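Local coordinates for Ice-binding protein (Leucosporidium, PDB 3UYU), which binds to the surface of ice crystals and inhibits their growth, conferring freeze tolerance with low thermal hysteresis activity, at residues A183-V188 and S201-R206; V195-G200 and Q216-N221. The protein carries 2 engineered substitutions. All coordinates share one frame; numbering follows the deposited sequence.

Interaction 1 of 2, residues A183-V188 and S201-R206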
ATOM      1  N   ALA A 183      24.349  -7.003  21.062  1.00 13.41           N
ATOM      2  CA  ALA A 183      24.798  -6.812  19.676  1.00 12.49           C
ATOM      3  C   ALA A 183      24.052  -5.624  19.065  1.00 12.64           C
ATOM      4  O   ALA A 183      23.035  -5.175  19.568  1.00 13.91           O
ATOM      5  CB  ALA A 183      24.556  -8.055  18.822  1.00 12.82           C
ATOM      6  N   HIS A 184      24.674  -5.049  18.034  1.00  9.56           N
ATOM      7  CA  HIS A 184      24.067  -3.886  17.332  1.00 11.29           C
ATOM      8  C   HIS A 184      23.946  -4.168  15.837  1.00 10.97           C
ATOM      9  O   HIS A 184      24.946  -4.394  15.138  1.00 12.45           O
ATOM     10  CB  HIS A 184      24.904  -2.612  17.516  1.00 11.57           C
ATOM     11  CG  HIS A 184      24.345  -1.476  16.736  1.00 11.48           C
ATOM     12  ND1 HIS A 184      23.189  -0.823  17.115  1.00 12.16           N
ATOM     13  CD2 HIS A 184      24.717  -0.973  15.552  1.00 10.30           C
ATOM     14  CE1 HIS A 184      22.877   0.059  16.183  1.00 12.02           C
ATOM     15  NE2 HIS A 184      23.782  -0.020  15.213  1.00 11.76           N
ATOM     16  N   PHE A 185      22.693  -4.143  15.351  1.00 11.60           N
ATOM     17  CA  PHE A 185      22.337  -4.358  13.964  1.00 11.03           C
ATOM     18  C   PHE A 185      21.994  -3.039  13.266  1.00 10.72           C
ATOM     19  O   PHE A 185      21.484  -2.097  13.886  1.00 10.66           O
ATOM     20  CB  PHE A 185      21.111  -5.298  14.001  1.00 11.59           C
ATOM     21  CG  PHE A 185      20.773  -5.944  12.651  1.00 10.72           C
ATOM     22  CD1 PHE A 185      19.936  -5.278  11.725  1.00 13.80           C
ATOM     23  CD2 PHE A 185      21.237  -7.218  12.353  1.00 16.90           C
ATOM     24  CE1 PHE A 185      19.592  -5.878  10.459  1.00 15.91           C
ATOM     25  CE2 PHE A 185      20.906  -7.816  11.112  1.00 13.98           C
ATOM     26  CZ  PHE A 185      20.101  -7.149  10.188  1.00 16.01           C
ATOM     27  N   GLU A 186      22.308  -3.002  11.964  1.00  9.73           N
ATOM     28  CA  GLU A 186      21.903  -1.883  11.065  1.00 10.23           C
ATOM     29  C   GLU A 186      21.185  -2.494   9.834  1.00  9.57           C
ATOM     30  O   GLU A 186      21.755  -3.336   9.159  1.00 10.08           O
ATOM     31  CB  GLU A 186      23.132  -1.125  10.515  1.00 10.39           C
ATOM     32  CG  GLU A 186      23.881  -0.344  11.559  1.00 11.11           C
ATOM     33  CD  GLU A 186      23.286   1.044  11.854  1.00 11.23           C
ATOM     34  OE1 GLU A 186      22.793   1.692  10.931  1.00 11.30           O
ATOM     35  OE2 GLU A 186      23.351   1.487  13.036  1.00 10.80           O
ATOM     36  N   GLY A 187      19.996  -1.977   9.541  1.00  9.72           N
ATOM     37  CA  GLY A 187      19.331  -2.416   8.292  1.00  9.78           C
ATOM     38  C   GLY A 187      17.876  -2.792   8.521  1.00  9.02           C
ATOM     39  O   GLY A 187      17.336  -2.791   9.639  1.00 11.33           O
ATOM     40  N   VAL A 188      17.248  -3.130   7.384  1.00 10.63           N
ATOM     41  CA  VAL A 188      15.883  -3.657   7.341  1.00 11.50           C
ATOM     42  C   VAL A 188      15.895  -5.179   7.405  1.00 12.08           C
ATOM     43  O   VAL A 188      16.532  -5.831   6.565  1.00 13.13           O
ATOM     44  CB  VAL A 188      15.177  -3.167   6.054  1.00 13.35           C
ATOM     45  CG1 VAL A 188      13.749  -3.732   5.997  1.00  9.95           C
ATOM     46  CG2 VAL A 188      15.098  -1.687   6.015  1.00 14.79           C
ATOM     47  N   SER A 201      20.357  -5.828  23.181  1.00 13.90           N
ATOM     48  CA  SER A 201      20.722  -5.527  21.785  1.00 11.37           C
ATOM     49  C   SER A 201      19.994  -4.301  21.264  1.00 12.49           C
ATOM     50  O   SER A 201      19.070  -3.823  21.876  1.00 12.21           O
ATOM     51  CB  SER A 201      20.415  -6.726  20.913  1.00 12.02           C
ATOM     52  OG  SER A 201      19.017  -7.007  20.996  1.00 13.15           O
ATOM     53  N   SER A 202      20.499  -3.792  20.137  1.00 10.70           N
ATOM     54  CA  SER A 202      19.962  -2.580  19.486  1.00 11.08           C
ATOM     55  C   SER A 202      20.006  -2.740  17.987  1.00 10.78           C
ATOM     56  O   SER A 202      20.799  -3.506  17.441  1.00 13.48           O
ATOM     57  CB  SER A 202      20.764  -1.343  19.929  1.00 13.01           C
ATOM     58  OG  SER A 202      22.131  -1.478  19.582  1.00 12.71           O
ATOM     59  N   LEU A 203      19.095  -2.020  17.324  1.00 10.82           N
ATOM     60  CA  LEU A 203      18.912  -2.129  15.875  1.00  9.73           C
ATOM     61  C   LEU A 203      18.463  -0.784  15.380  1.00 10.25           C
ATOM     62  O   LEU A 203      17.479  -0.209  15.872  1.00  9.00           O
ATOM     63  CB  LEU A 203      17.826  -3.186  15.547  1.00 10.50           C
ATOM     64  CG  LEU A 203      17.658  -3.602  14.063  1.00 10.07           C
ATOM     65  CD1 LEU A 203      17.372  -5.099  13.923  1.00 11.90           C
ATOM     66  CD2 LEU A 203      16.566  -2.758  13.393  1.00 14.16           C
ATOM     67  N   ASN A 204      19.227  -0.262  14.405  1.00  7.96           N
ATOM     68  CA  ASN A 204      18.766   0.912  13.706  1.00  8.13           C
ATOM     69  C   ASN A 204      18.321   0.467  12.321  1.00  8.72           C
ATOM     70  O   ASN A 204      19.103  -0.041  11.527  1.00  9.24           O
ATOM     71  CB  ASN A 204      19.873   1.986  13.537  1.00 10.83           C
ATOM     72  CG  ASN A 204      20.389   2.548  14.866  1.00  9.71           C
ATOM     73  OD1 ASN A 204      19.695   2.649  15.874  1.00 10.15           O
ATOM     74  ND2 ASN A 204      21.625   3.013  14.808  1.00  9.00           N
ATOM     75  N   GLY A 205      17.030   0.670  12.088  1.00  8.89           N
ATOM     76  CA  GLY A 205      16.394  -0.025  10.901  1.00  8.99           C
ATOM     77  C   GLY A 205      14.954  -0.334  11.266  1.00  9.38           C
ATOM     78  O   GLY A 205      14.271   0.453  11.933  1.00  9.49           O
ATOM     79  N   ARG A 206      14.470  -1.496  10.764  1.00 10.38           N
ATOM     80  CA  ARG A 206      13.161  -2.008  11.061  1.00  9.18           C
ATOM     81  C   ARG A 206      13.187  -3.539  11.090  1.00  8.43           C
ATOM     82  O   ARG A 206      14.071  -4.161  10.496  1.00  8.83           O
ATOM     83  CB  ARG A 206      12.189  -1.653   9.915  1.00 11.93           C
ATOM     84  CG  ARG A 206      12.175  -0.264   9.516  1.00 16.83           C
ATOM     85  CD  ARG A 206      11.308  -0.371   8.185  1.00 15.41           C
ATOM     86  NE  ARG A 206      11.643   0.859   7.609  1.00 16.37           N
ATOM     87  CZ  ARG A 206      11.186   2.000   8.072  1.00 15.14           C
ATOM     88  NH1 ARG A 206      10.328   2.037   9.130  1.00 13.75           N
ATOM     89  NH2 ARG A 206      11.553   3.135   7.520  1.00 22.76           N
TER
HETATM   90  O   HOH W   1      23.378  -2.859  21.834  1.00 29.04           O

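Interaction 2 of 2, residues V195-G200 and Q216-N221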
ATOM      1  N   VAL A 195      11.974 -13.650  14.902  1.00 14.39           N
ATOM      2  CA  VAL A 195      13.135 -12.743  15.206  1.00 14.04           C
ATOM      3  C   VAL A 195      13.186 -12.520  16.698  1.00 13.24           C
ATOM      4  O   VAL A 195      12.178 -12.120  17.322  1.00 12.73           O
ATOM      5  CB  VAL A 195      12.958 -11.366  14.519  1.00 13.44           C
ATOM      6  CG1 VAL A 195      14.185 -10.432  14.818  1.00 13.11           C
ATOM      7  CG2 VAL A 195      12.826 -11.515  13.013  1.00 15.09           C
ATOM      8  N   THR A 196      14.384 -12.742  17.287  1.00 13.58           N
ATOM      9  CA  THR A 196      14.619 -12.440  18.709  1.00 13.62           C
ATOM     10  C   THR A 196      15.742 -11.436  18.823  1.00 11.46           C
ATOM     11  O   THR A 196      16.816 -11.707  18.275  1.00 13.29           O
ATOM     12  CB  THR A 196      15.091 -13.709  19.422  1.00 13.94           C
ATOM     13  OG1 THR A 196      14.061 -14.708  19.257  1.00 17.05           O
ATOM     14  CG2 THR A 196      15.294 -13.476  20.948  1.00 14.89           C
ATOM     15  N   LEU A 197      15.456 -10.347  19.514  1.00 12.21           N
ATOM     16  CA  LEU A 197      16.508  -9.388  19.821  1.00 12.38           C
ATOM     17  C   LEU A 197      16.862  -9.666  21.280  1.00 10.47           C
ATOM     18  O   LEU A 197      16.074  -9.329  22.161  1.00 11.80           O
ATOM     19  CB  LEU A 197      16.097  -7.920  19.600  1.00 13.12           C
ATOM     20  CG  LEU A 197      15.761  -7.496  18.142  1.00 16.38           C
ATOM     21  CD1 LEU A 197      15.818  -5.939  18.169  1.00 17.34           C
ATOM     22  CD2 LEU A 197      16.402  -8.141  16.956  1.00 19.17           C
ATOM     23  N   GLN A 198      18.002 -10.309  21.489  1.00 14.37           N
ATOM     24  CA  GLN A 198      18.362 -10.732  22.854  1.00 14.61           C
ATOM     25  C   GLN A 198      18.782  -9.552  23.746  1.00 14.21           C
ATOM     26  O   GLN A 198      19.111  -8.446  23.302  1.00 15.38           O
ATOM     27  CB  GLN A 198      19.393 -11.883  22.855  1.00 12.75           C
ATOM     28  CG  GLN A 198      18.926 -13.218  22.100  1.00 16.68           C
ATOM     29  CD  GLN A 198      19.922 -14.354  22.129  1.00 19.35           C
ATOM     30  OE1 GLN A 198      21.125 -14.167  22.033  1.00 22.13           O
ATOM     31  NE2 GLN A 198      19.419 -15.567  22.219  1.00 20.33           N
ATOM     32  N   THR A 199      18.815  -9.859  25.041  1.00 15.70           N
ATOM     33  CA  THR A 199      18.986  -8.851  26.076  1.00 16.31           C
ATOM     34  C   THR A 199      20.005  -7.763  25.788  1.00 15.33           C
ATOM     35  O   THR A 199      21.213  -8.018  25.540  1.00 15.41           O
ATOM     36  CB  THR A 199      19.004  -9.432  27.532  1.00 19.87           C
ATOM     37  OG1 THR A 199      19.735  -8.653  28.470  1.00 23.38           O
ATOM     38  CG2 THR A 199      18.931 -10.904  27.589  1.00 15.28           C
ATOM     39  N   GLY A 200      19.430  -6.558  25.743  1.00 12.65           N
ATOM     40  CA  GLY A 200      20.180  -5.267  25.578  1.00 13.97           C
ATOM     41  C   GLY A 200      20.801  -5.067  24.187  1.00 14.95           C
ATOM     42  O   GLY A 200      21.689  -4.205  24.009  1.00 16.29           O
ATOM     43  N   GLN A 216      14.087  -8.556  23.999  1.00 13.08           N
ATOM     44  CA  GLN A 216      14.603  -8.746  25.388  1.00 13.08           C
ATOM     45  C   GLN A 216      15.376  -7.460  25.770  1.00 11.63           C
ATOM     46  O   GLN A 216      16.549  -7.279  25.363  1.00 14.00           O
ATOM     47  CB  GLN A 216      15.490  -9.980  25.403  1.00 13.34           C
ATOM     48  CG  GLN A 216      14.797 -11.285  25.185  1.00 16.01           C
ATOM     49  CD  GLN A 216      15.731 -12.486  25.023  1.00 17.29           C
ATOM     50  OE1 GLN A 216      16.974 -12.420  25.226  1.00 20.69           O
ATOM     51  NE2 GLN A 216      15.141 -13.623  24.628  1.00 18.29           N
ATOM     52  N   LYS A 217      14.705  -6.552  26.469  1.00 11.08           N
ATOM     53  CA  LYS A 217      15.330  -5.269  26.896  1.00 11.83           C
ATOM     54  C   LYS A 217      16.047  -4.640  25.683  1.00 14.12           C
ATOM     55  O   LYS A 217      17.239  -4.247  25.712  1.00 13.36           O
ATOM     56  CB  LYS A 217      16.342  -5.500  28.053  1.00 13.98           C
ATOM     57  CG  LYS A 217      15.664  -6.051  29.235  1.00 15.38           C
ATOM     58  CD  LYS A 217      16.582  -6.022  30.469  1.00 18.31           C
ATOM     59  CE  LYS A 217      15.964  -6.728  31.648  1.00 21.31           C
ATOM     60  NZ  LYS A 217      15.159  -5.725  32.328  1.00 23.27           N
ATOM     61  N   ALA A 218      15.310  -4.528  24.571  1.00 13.00           N
ATOM     62  CA  ALA A 218      15.988  -4.275  23.272  1.00 12.77           C
ATOM     63  C   ALA A 218      15.585  -2.915  22.727  1.00 12.25           C
ATOM     64  O   ALA A 218      14.486  -2.396  23.026  1.00 11.59           O
ATOM     65  CB  ALA A 218      15.627  -5.327  22.261  1.00 14.41           C
ATOM     66  N   THR A 219      16.478  -2.328  21.932  1.00 11.76           N
ATOM     67  CA  THR A 219      16.268  -1.019  21.343  1.00 11.61           C
ATOM     68  C   THR A 219      16.118  -1.164  19.831  1.00 10.80           C
ATOM     69  O   THR A 219      16.904  -1.890  19.201  1.00 11.78           O
ATOM     70  CB  THR A 219      17.500  -0.192  21.636  1.00 12.01           C
ATOM     71  OG1 THR A 219      17.497   0.076  23.070  1.00 16.27           O
ATOM     72  CG2 THR A 219      17.538   1.083  20.854  1.00 13.82           C
ATOM     73  N   VAL A 220      15.079  -0.501  19.299  1.00 10.70           N
ATOM     74  CA  VAL A 220      14.900  -0.404  17.837  1.00 10.02           C
ATOM     75  C   VAL A 220      14.646   1.042  17.477  1.00 10.99           C
ATOM     76  O   VAL A 220      13.675   1.613  17.965  1.00 10.64           O
ATOM     77  CB  VAL A 220      13.686  -1.261  17.338  1.00 10.78           C
ATOM     78  CG1 VAL A 220      13.538  -1.032  15.792  1.00 11.14           C
ATOM     79  CG2 VAL A 220      13.944  -2.714  17.634  1.00 12.37           C
ATOM     80  N   ASN A 221      15.546   1.657  16.676  1.00  9.12           N
ATOM     81  CA  ASN A 221      15.332   3.041  16.231  1.00 10.41           C
ATOM     82  C   ASN A 221      15.088   3.023  14.753  1.00  9.60           C
ATOM     83  O   ASN A 221      15.975   2.700  13.966  1.00  9.54           O
ATOM     84  CB  ASN A 221      16.585   3.931  16.552  1.00  8.91           C
ATOM     85  CG  ASN A 221      16.850   4.034  18.039  1.00  9.96           C
ATOM     86  OD1 ASN A 221      18.050   4.103  18.459  1.00 12.38           O
ATOM     87  ND2 ASN A 221      15.821   4.065  18.844  1.00  6.62           N
TER

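Interaction 1 of 2, residues A183-V188 and S201-R206
H184, E186, S202 and N204 build a polar network on one face of two parallel strands. The H184 ring bonds through both nitrogens: ND1 lies 2.8 Å from S202 OG in a nearly straight hydrogen bond, while NE2 donates to E186 OE2 at 2.7 Å, in the ring plane and to the anti lone pair. A chi1 of 176°, setting CG opposite the backbone N, carries the imidazole out over the polar face, between these partners. OE2 also takes a bent hydrogen bond from N204 ND2 (2.9 Å), which meets it on the syn side but tilted out of the carboxylate plane. An alanine at E186 would remove this shared acceptor and is likely to leave both donors without their mate and the imidazole freer to turn.

Backbone bonds F185 N to S202 O (2.9 Å) and N204 N to F185 O (3.0 Å) stack the segments in register as successive coils of a right-handed beta-helix. Both segments turn a corner at the G187–G205 pair; a CB on G205 would collide with G187 O.

On the opposite, apolar face F185 and L203 run side by side, ring CD1 meeting leucine CD1 at 3.4 Å, with F158 and F171 also against the ring.

Interaction 2 of 2, residues V195-G200 and Q216-N221
Q216 reaches across the turn 198–200 with its side chain extended beyond CG, lying alongside Q198 and pointing the same way, their amide planes 22° apart. Its OE1 touches Q198 CB at 3.4 Å and accepts a weak hydrogen bond from T199 N at 3.2 Å. T199 crosses the glutamine at a slant and brings its methyl CG2 to the same oxygen, whereas T196 CG2 comes up to NE2 at 3.7 Å. Two backbone bonds fix the base of this side chain: Q216 N donates to L197 O at 2.8 Å, and G200 N donates to Q216 O at 3.0 Å. G200 has a positive phi, which favours glycine where the chain bends.

Inside the turn the contact becomes apolar. L197 sets its CB against A218 CB at 3.7 Å, and its chi1 of -64° places CG beside the backbone N, from where CD1 meets V220 CG2, the two side chains crossing at about a right angle.

The touching parts, 196–200 and 216–220, run 86° apart, at the corner where the chain passes from one face of the beta-helix to the next: strand 195–197 lies between strands 177–179 and 212–216, and strand 219–221 between 202–209 and 29–31.

In the fold
Interactions 1 and 2 alternate along the chain: 195–200 leads directly into 201–206, and 216–221 lies beside that segment one coil further on. Their centres are about 9 Å apart. Probable hydrogen bonds join them, L203 O to N221 N at 2.8 Å and G205 N to N221 O at 3.0 Å; these place 219–221 beside strand 202–209, which pairs with 184–186 through interaction 1. A further tie is S201 OG, bonded to Q198 O. Of the inferred ice-binding positions, A214 is the nearest, its side chain about 4 Å from that of T196 in interaction 2 and about 10 Å from that of S201 in interaction 1, which lies on another face.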